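Local coordinates for iron uptake protein A2 (Synechocystis sp., PDB 2VOZ) that binds ferric iron and probably serves as a periplasmic substrate-binding subunit of an ABC transporter for iron import, at residues 60-63 / 64-68; 93-97 / 98-102; 209-213 / 214-218; 307-310 / 311-315. All coordinates share one frame; numbering follows the deposited sequence.

Contact 1. Residues 60-63 / 64-68; sequences IEAS and AEELI
Glu66 reaches back over the start of its own helix to Ser63, the N-cap residue. Its CB lies 3.9 Å from Ala62 CB, and its CG rests 3.1 Å from Ser63 OG. The chain then runs extended (chi2 176°), which carries the carboxylate past the serine until OE2 accepts a 2.7 Å bond from Ser63 OG on its anti lone pair. Water 1 completes a small ring: it donates to Glu66 OE2 and accepts from Ser63 N, so the acid grips the serine both directly and through solvent. The first helical turn closes beside it, Leu67 N donating to Ser63 O at 2.9 Å. Next to this polar corner, one leucine methyl is shared by the incoming chain, Leu67 CD2 lying 3.8 Å from Ala62 CB and 3.9 Å from Ile60 CG2. Glu66 OE1 pairs with Arg210 of the second subunit, and OE2 also accepts from Asn204 of that subunit, so one carboxylate serves both the first turn of helix 64-74 and the interface. The contact forms the strand-to-helix corner where strand 56-61, parallel to strand 35-40, passes into the helix; Leu67 packs on Tyr39 of strand 35-40 and on Leu83 of strand 82-86.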
# COMPACT_ATOMS: atom_id res chain seq x y z
N ILE B 60 5.92 -5.19 -15.30
CA ILE B 60 7.06 -5.87 -14.68
C ILE B 60 7.91 -4.75 -14.13
O ILE B 60 8.35 -3.89 -14.89
CB ILE B 60 7.88 -6.61 -15.74
CG1 ILE B 60 7.04 -7.73 -16.39
CG2 ILE B 60 9.23 -7.11 -15.15
CD1 ILE B 60 6.55 -8.79 -15.45
N GLU B 61 8.17 -4.79 -12.82
CA GLU B 61 8.87 -3.70 -12.14
C GLU B 61 10.13 -4.19 -11.43
O GLU B 61 10.13 -5.25 -10.79
CB GLU B 61 7.95 -3.07 -11.09
CG GLU B 61 6.71 -2.44 -11.63
CD GLU B 61 5.89 -1.88 -10.49
OE1 GLU B 61 6.33 -0.87 -9.88
OE2 GLU B 61 4.84 -2.49 -10.16
N ALA B 62 11.20 -3.41 -11.56
CA ALA B 62 12.45 -3.68 -10.85
C ALA B 62 13.32 -2.47 -11.09
O ALA B 62 12.97 -1.61 -11.92
CB ALA B 62 13.14 -4.95 -11.38
N SER B 63 14.47 -2.40 -10.40
CA SER B 63 15.39 -1.30 -10.65
C SER B 63 15.85 -1.32 -12.11
O SER B 63 15.86 -2.37 -12.78
CB SER B 63 16.59 -1.35 -9.71
OG SER B 63 17.42 -2.47 -10.01
N ALA B 64 16.27 -0.15 -12.60
CA ALA B 64 16.68 -0.07 -14.01
C ALA B 64 17.72 -1.13 -14.42
O ALA B 64 17.52 -1.82 -15.42
CB ALA B 64 17.20 1.34 -14.30
N GLU B 65 18.81 -1.26 -13.66
CA GLU B 65 19.84 -2.20 -14.02
C GLU B 65 19.28 -3.61 -14.01
O GLU B 65 19.63 -4.41 -14.85
CB GLU B 65 21.03 -2.13 -13.04
CG GLU B 65 22.24 -2.84 -13.53
CD GLU B 65 22.78 -2.21 -14.80
OE1 GLU B 65 22.89 -0.95 -14.85
OE2 GLU B 65 23.06 -2.98 -15.73
N GLU B 66 18.44 -3.93 -13.03
CA GLU B 66 17.85 -5.28 -12.98
C GLU B 66 16.98 -5.60 -14.20
O GLU B 66 17.02 -6.73 -14.70
CB GLU B 66 17.02 -5.50 -11.71
CG GLU B 66 17.85 -5.53 -10.41
CD GLU B 66 16.92 -5.65 -9.20
OE1 GLU B 66 16.52 -6.80 -8.90
OE2 GLU B 66 16.58 -4.59 -8.61
N LEU B 67 16.18 -4.63 -14.63
CA LEU B 67 15.34 -4.84 -15.80
C LEU B 67 16.20 -5.05 -17.03
O LEU B 67 15.92 -5.92 -17.86
CB LEU B 67 14.43 -3.63 -16.00
CG LEU B 67 13.30 -3.47 -15.00
CD1 LEU B 67 12.61 -2.14 -15.29
CD2 LEU B 67 12.31 -4.65 -15.10
N ILE B 68 17.27 -4.26 -17.16
CA ILE B 68 18.14 -4.44 -18.32
C ILE B 68 18.69 -5.87 -18.32
O ILE B 68 18.70 -6.57 -19.34
CB ILE B 68 19.29 -3.38 -18.32
CG1 ILE B 68 18.68 -1.97 -18.55
CG2 ILE B 68 20.35 -3.75 -19.39
CD1 ILE B 68 19.67 -0.78 -18.31
O HOH W 1 14.08 -4.06 -7.94

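Contact 2. Residues 93-97 / 98-102; sequences RAEQA and GLFQP
Phe100 and Leu99 approach the C-terminal end of helix 88-96 and the residue after it at different points, the ring reaching Ala94 and the leucine lying by both Ala94 and Ala97. The phenyl group meets the alanine methyl obliquely, with CE1 of Phe100 3.5 Å from Ala94 CB, while its CD1 passes the backbone of Glu95. With CG set beside its own backbone N (chi1 -67°), Leu99 has CG 3.8 Å from Ala97 CB and 3.4 Å from Ala94 O. That oxygen also accepts from Leu99 N at 3.1 Å, the donor tilted from the carbonyl plane. Gly98 N donates to Glu95 O over 2.8 Å, well above the plane of that carbonyl. Together the two bonds make a Schellman motif ending the helix, and the positive phi of Gly98 (71°) suits a glycine, since a CB there would run into Ala97 O. Water 2 accepts from Phe100 N and gives a weak bond to Glu95 O. Leu99 also packs on Ile68 and Ile71 of helix 64-74. Replacing Leu99 with an alanine would probably open a gap beside Ala97 CB and against that helix. Phe100, for its part, meets the Trp123 ring and, with Ala94, touches Leu83 of strand 82-86.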
# COMPACT_ATOMS: atom_id res chain seq x y z
N ARG B 93 22.28 2.79 -21.23
CA ARG B 93 22.76 1.44 -20.88
C ARG B 93 21.93 0.36 -21.56
O ARG B 93 22.48 -0.65 -22.02
CB ARG B 93 22.77 1.20 -19.39
CG ARG B 93 23.78 2.08 -18.70
CD ARG B 93 23.91 1.67 -17.22
NE ARG B 93 24.71 2.69 -16.52
CZ ARG B 93 24.78 2.80 -15.19
NH1 ARG B 93 25.53 3.76 -14.67
NH2 ARG B 93 24.12 1.95 -14.40
N ALA B 94 20.62 0.60 -21.66
CA ALA B 94 19.73 -0.31 -22.40
C ALA B 94 20.09 -0.37 -23.90
O ALA B 94 20.17 -1.44 -24.50
CB ALA B 94 18.26 0.13 -22.23
N GLU B 95 20.32 0.81 -24.48
CA GLU B 95 20.71 0.99 -25.86
C GLU B 95 22.00 0.23 -26.14
O GLU B 95 22.15 -0.47 -27.15
CB GLU B 95 20.98 2.48 -25.97
CG GLU B 95 20.41 3.22 -27.09
CD GLU B 95 21.16 4.54 -27.20
OE1 GLU B 95 22.09 4.60 -28.03
OE2 GLU B 95 20.88 5.45 -26.38
N GLN B 96 22.94 0.34 -25.21
CA GLN B 96 24.25 -0.27 -25.37
C GLN B 96 24.17 -1.80 -25.33
O GLN B 96 24.95 -2.47 -26.03
CB GLN B 96 25.22 0.34 -24.37
CG GLN B 96 25.33 1.88 -24.64
CD GLN B 96 26.05 2.20 -25.94
OE1 GLN B 96 27.23 1.93 -26.04
NE2 GLN B 96 25.35 2.77 -26.92
N ALA B 97 23.22 -2.34 -24.54
CA ALA B 97 22.91 -3.77 -24.50
C ALA B 97 22.12 -4.21 -25.76
O ALA B 97 21.74 -5.39 -25.92
CB ALA B 97 22.14 -4.07 -23.26
N GLY B 98 21.84 -3.25 -26.63
CA GLY B 98 21.16 -3.54 -27.89
C GLY B 98 19.70 -3.90 -27.71
O GLY B 98 19.15 -4.69 -28.48
N LEU B 99 19.05 -3.28 -26.72
CA LEU B 99 17.71 -3.73 -26.32
C LEU B 99 16.58 -3.13 -27.15
O LEU B 99 15.48 -3.70 -27.17
CB LEU B 99 17.46 -3.44 -24.83
CG LEU B 99 18.35 -4.28 -23.88
CD1 LEU B 99 17.81 -4.20 -22.47
CD2 LEU B 99 18.44 -5.74 -24.33
N PHE B 100 16.82 -1.96 -27.75
CA PHE B 100 15.78 -1.19 -28.43
C PHE B 100 15.80 -1.39 -29.94
O PHE B 100 16.86 -1.58 -30.55
CB PHE B 100 15.92 0.32 -28.15
CG PHE B 100 15.65 0.71 -26.71
CD1 PHE B 100 16.60 1.43 -26.01
CD2 PHE B 100 14.43 0.41 -26.11
CE1 PHE B 100 16.38 1.82 -24.66
CE2 PHE B 100 14.19 0.78 -24.73
CZ PHE B 100 15.19 1.49 -24.04
N GLN B 101 14.60 -1.34 -30.52
CA GLN B 101 14.48 -1.14 -31.97
C GLN B 101 14.04 0.28 -32.27
O GLN B 101 13.25 0.86 -31.52
CB GLN B 101 13.49 -2.11 -32.60
CG GLN B 101 12.07 -2.10 -32.06
CD GLN B 101 11.16 -3.05 -32.79
OE1 GLN B 101 10.95 -2.92 -34.02
NE2 GLN B 101 10.59 -4.00 -32.06
N PRO B 102 14.49 0.81 -33.40
CA PRO B 102 14.00 2.14 -33.77
C PRO B 102 12.55 2.11 -34.21
O PRO B 102 12.07 1.15 -34.83
CB PRO B 102 14.92 2.56 -34.92
CG PRO B 102 15.37 1.24 -35.55
CD PRO B 102 15.44 0.25 -34.38
O HOH W 2 19.22 -0.67 -28.77

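Contact 3. Residues 209-213 / 214-218; sequences IRAIA and AGIGD
Ala211 O takes the 2.9 Å bond from Ile216 N, which arrives nearly along the carbonyl axis, and Ile216 CB comes to 3.5 Å from the same oxygen. Chi1 of -60° sets Ile216 CG1 beside its backbone N, and the extended chain beyond it places CD1 4.0 Å from Ala211 CB. One residue further along the helix, Ile212 O accepts from Gly215 N at 3.0 Å, here with the donor well above the carbonyl plane. These two bonds, with Gly215 at positive phi (83°), form a Schellman motif that ends helix 205-213 and turns the chain toward strand 219-223. Ala214 N keeps a helical bond to Arg210 O just before the chain turns. Beyond the glycine the loop folds back across the helix: Ile212 CA makes a CA-H...O contact of 3.4 Å with Gly217 O, nearly straight at the hydrogen (166°), and Ile212 CG2 lies 3.9 Å from Asp218 O. Arg139 joins the two sides, its NH1 donating to both Ile212 O and Gly217 O while its NE forms a salt bridge with Asp218. Arg210 pairs with Asp238 of its own chain and with Glu66 of the second subunit, where Ile216 also packs on Gln72.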
# COMPACT_ATOMS: atom_id res chain seq x y z
N ILE B 209 20.05 18.16 0.33
CA ILE B 209 19.20 19.33 0.66
C ILE B 209 19.12 19.42 2.19
O ILE B 209 19.29 20.51 2.77
CB ILE B 209 17.81 19.14 0.07
CG1 ILE B 209 17.91 18.96 -1.46
CG2 ILE B 209 16.91 20.35 0.37
CD1 ILE B 209 16.54 18.67 -2.12
N ARG B 210 18.89 18.28 2.84
CA ARG B 210 18.81 18.29 4.31
C ARG B 210 20.12 18.70 4.96
O ARG B 210 20.11 19.34 6.02
CB ARG B 210 18.37 16.94 4.83
CG ARG B 210 16.92 16.61 4.46
CD ARG B 210 16.53 15.33 5.24
NE ARG B 210 15.28 14.77 4.76
CZ ARG B 210 14.07 15.18 5.15
NH1 ARG B 210 13.95 16.18 6.04
NH2 ARG B 210 12.98 14.59 4.64
N ALA B 211 21.23 18.37 4.30
CA ALA B 211 22.57 18.68 4.85
C ALA B 211 22.77 20.20 4.90
O ALA B 211 23.45 20.70 5.80
CB ALA B 211 23.67 17.99 4.03
N ILE B 212 22.15 20.93 3.98
CA ILE B 212 22.23 22.41 4.01
C ILE B 212 21.51 22.86 5.25
O ILE B 212 22.03 23.70 5.99
CB ILE B 212 21.60 23.04 2.78
CG1 ILE B 212 22.35 22.59 1.52
CG2 ILE B 212 21.63 24.60 2.87
CD1 ILE B 212 21.67 23.10 0.20
N ALA B 213 20.30 22.33 5.47
CA ALA B 213 19.50 22.74 6.65
C ALA B 213 20.22 22.47 7.95
O ALA B 213 20.10 23.28 8.90
CB ALA B 213 18.10 22.06 6.64
N ALA B 214 20.98 21.35 8.00
CA ALA B 214 21.74 20.93 9.17
C ALA B 214 23.07 21.69 9.35
O ALA B 214 23.78 21.44 10.32
CB ALA B 214 22.01 19.45 9.10
N GLY B 215 23.40 22.58 8.42
CA GLY B 215 24.64 23.38 8.48
C GLY B 215 25.90 22.70 7.97
O GLY B 215 27.01 23.27 8.08
N ILE B 216 25.75 21.51 7.40
CA ILE B 216 26.90 20.73 6.87
C ILE B 216 27.56 21.38 5.66
O ILE B 216 28.79 21.36 5.52
CB ILE B 216 26.50 19.24 6.60
CG1 ILE B 216 26.02 18.62 7.92
CG2 ILE B 216 27.69 18.43 6.09
CD1 ILE B 216 25.09 17.43 7.75
N GLY B 217 26.76 22.00 4.80
CA GLY B 217 27.31 22.72 3.62
C GLY B 217 26.31 23.79 3.25
O GLY B 217 25.28 23.91 3.93
N ASP B 218 26.54 24.53 2.16
CA ASP B 218 25.71 25.69 1.86
C ASP B 218 25.01 25.63 0.50
O ASP B 218 24.03 26.33 0.28
CB ASP B 218 26.55 26.97 1.88
CG ASP B 218 27.07 27.33 3.25
OD1 ASP B 218 26.76 26.66 4.27
OD2 ASP B 218 27.84 28.32 3.30

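Contact 4. Residues 307-310 / 311-315; sequences VPID and PVLAA
Asp310 OD1 caps the helix that starts at Pro311 by accepting from two successive backbone amides. The longer bond, 3.2 Å from Leu313 N, is the sounder, using the anti lone pair with an angle of 159° at the hydrogen; the one from Val312 N, at 2.9 Å, is bent and weak. A chi1 of 176° swings the carboxylate opposite the aspartate's own N, and OD1 comes in over the first turn, also 3.3 Å from Val312 CB. The main-chain carbonyl adds a further bond, Ala314 N donating to Asp310 O over 2.8 Å. On the hydrophobic flank Ile309 CG2 rests against Leu313 CD2 at 3.8 Å and Ala314 CB at 4.1 Å, so the loop residue packs on the first turn. Further out, Ile309 and Leu313 both touch Tyr301 of strand 301-302, and Val312 and Leu313 pack on Ile228 of helix 224-232, which carries the iron ligands Tyr225 and Tyr226. Lys232 from that helix forms a salt bridge with Asp310 OD2, which also lies near the like-charged Glu296 OE1. Without this carboxylate, as with an alanine here, the amides of Val312 and Leu313 would probably lose their cap and Lys232 this acidic mate. The carboxylate thus divides its oxygens between amides and ammonium, and its negative charge is likely to be stabilised by helix N-terminus and lysine alike, though Glu296 would probably offset part of this.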
# COMPACT_ATOMS: atom_id res chain seq x y z
N VAL B 307 1.04 21.41 -21.61
CA VAL B 307 0.43 20.51 -20.63
C VAL B 307 0.65 21.08 -19.23
O VAL B 307 1.77 21.45 -18.89
CB VAL B 307 1.01 19.09 -20.74
CG1 VAL B 307 0.48 18.20 -19.53
CG2 VAL B 307 0.68 18.46 -22.12
N PRO B 308 -0.45 21.26 -18.45
CA PRO B 308 -0.32 21.91 -17.13
C PRO B 308 0.69 21.23 -16.25
O PRO B 308 0.76 19.99 -16.21
CB PRO B 308 -1.70 21.73 -16.53
CG PRO B 308 -2.58 21.77 -17.73
CD PRO B 308 -1.85 20.95 -18.75
N ILE B 309 1.48 22.05 -15.58
CA ILE B 309 2.52 21.63 -14.66
C ILE B 309 2.01 21.72 -13.22
O ILE B 309 1.23 22.64 -12.90
CB ILE B 309 3.76 22.56 -14.81
CG1 ILE B 309 4.30 22.44 -16.24
CG2 ILE B 309 4.83 22.18 -13.77
CD1 ILE B 309 5.23 23.60 -16.64
N ASP B 310 2.47 20.80 -12.37
CA ASP B 310 2.03 20.78 -10.99
C ASP B 310 2.20 22.19 -10.42
O ASP B 310 3.25 22.80 -10.61
CB ASP B 310 2.89 19.81 -10.18
CG ASP B 310 2.53 19.83 -8.71
OD1 ASP B 310 3.04 20.69 -7.97
OD2 ASP B 310 1.72 18.96 -8.32
N PRO B 311 1.17 22.72 -9.76
CA PRO B 311 1.24 24.13 -9.29
C PRO B 311 2.42 24.45 -8.37
O PRO B 311 3.00 25.54 -8.48
CB PRO B 311 -0.09 24.34 -8.56
CG PRO B 311 -0.97 23.22 -8.95
CD PRO B 311 -0.14 22.09 -9.47
N VAL B 312 2.75 23.54 -7.45
CA VAL B 312 3.90 23.74 -6.55
C VAL B 312 5.20 23.82 -7.37
O VAL B 312 6.04 24.71 -7.14
CB VAL B 312 3.98 22.61 -5.48
CG1 VAL B 312 5.19 22.84 -4.54
CG2 VAL B 312 2.70 22.60 -4.62
N LEU B 313 5.37 22.92 -8.33
CA LEU B 313 6.56 22.97 -9.19
C LEU B 313 6.53 24.25 -10.03
O LEU B 313 7.55 24.93 -10.14
CB LEU B 313 6.60 21.72 -10.08
CG LEU B 313 7.71 21.67 -11.12
CD1 LEU B 313 9.10 21.74 -10.39
CD2 LEU B 313 7.57 20.38 -11.91
N ALA B 314 5.37 24.58 -10.59
CA ALA B 314 5.23 25.73 -11.51
C ALA B 314 5.54 27.05 -10.80
O ALA B 314 5.99 27.99 -11.44
CB ALA B 314 3.84 25.77 -12.13
N ALA B 315 5.32 27.11 -9.48
CA ALA B 315 5.54 28.36 -8.71
C ALA B 315 7.02 28.72 -8.61
O ALA B 315 7.37 29.82 -8.18
CB ALA B 315 4.92 28.27 -7.36

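Along the chain the contacts follow in series, each at one end of a helix: contacts 1 and 4 at starts, contacts 2 and 3 at finishes. Contacts 1 and 2, centres about 14 Å apart, touch through the Glu65-Arg93 salt bridge and the packing of Ile68 on Ala94 and Leu99, which joins helices 64-74 and 88-96. Contact 3 lies across the centre of the chain from contact 2, about 39 Å between centres, while contacts 3 and 4 are about 26 Å apart; both approach helix 224-232. Glu66 of contact 1 and Arg210 of contact 3 pair across the second-subunit interface, so these helix ends, about 32 Å apart between centres in one chain, meet between copies.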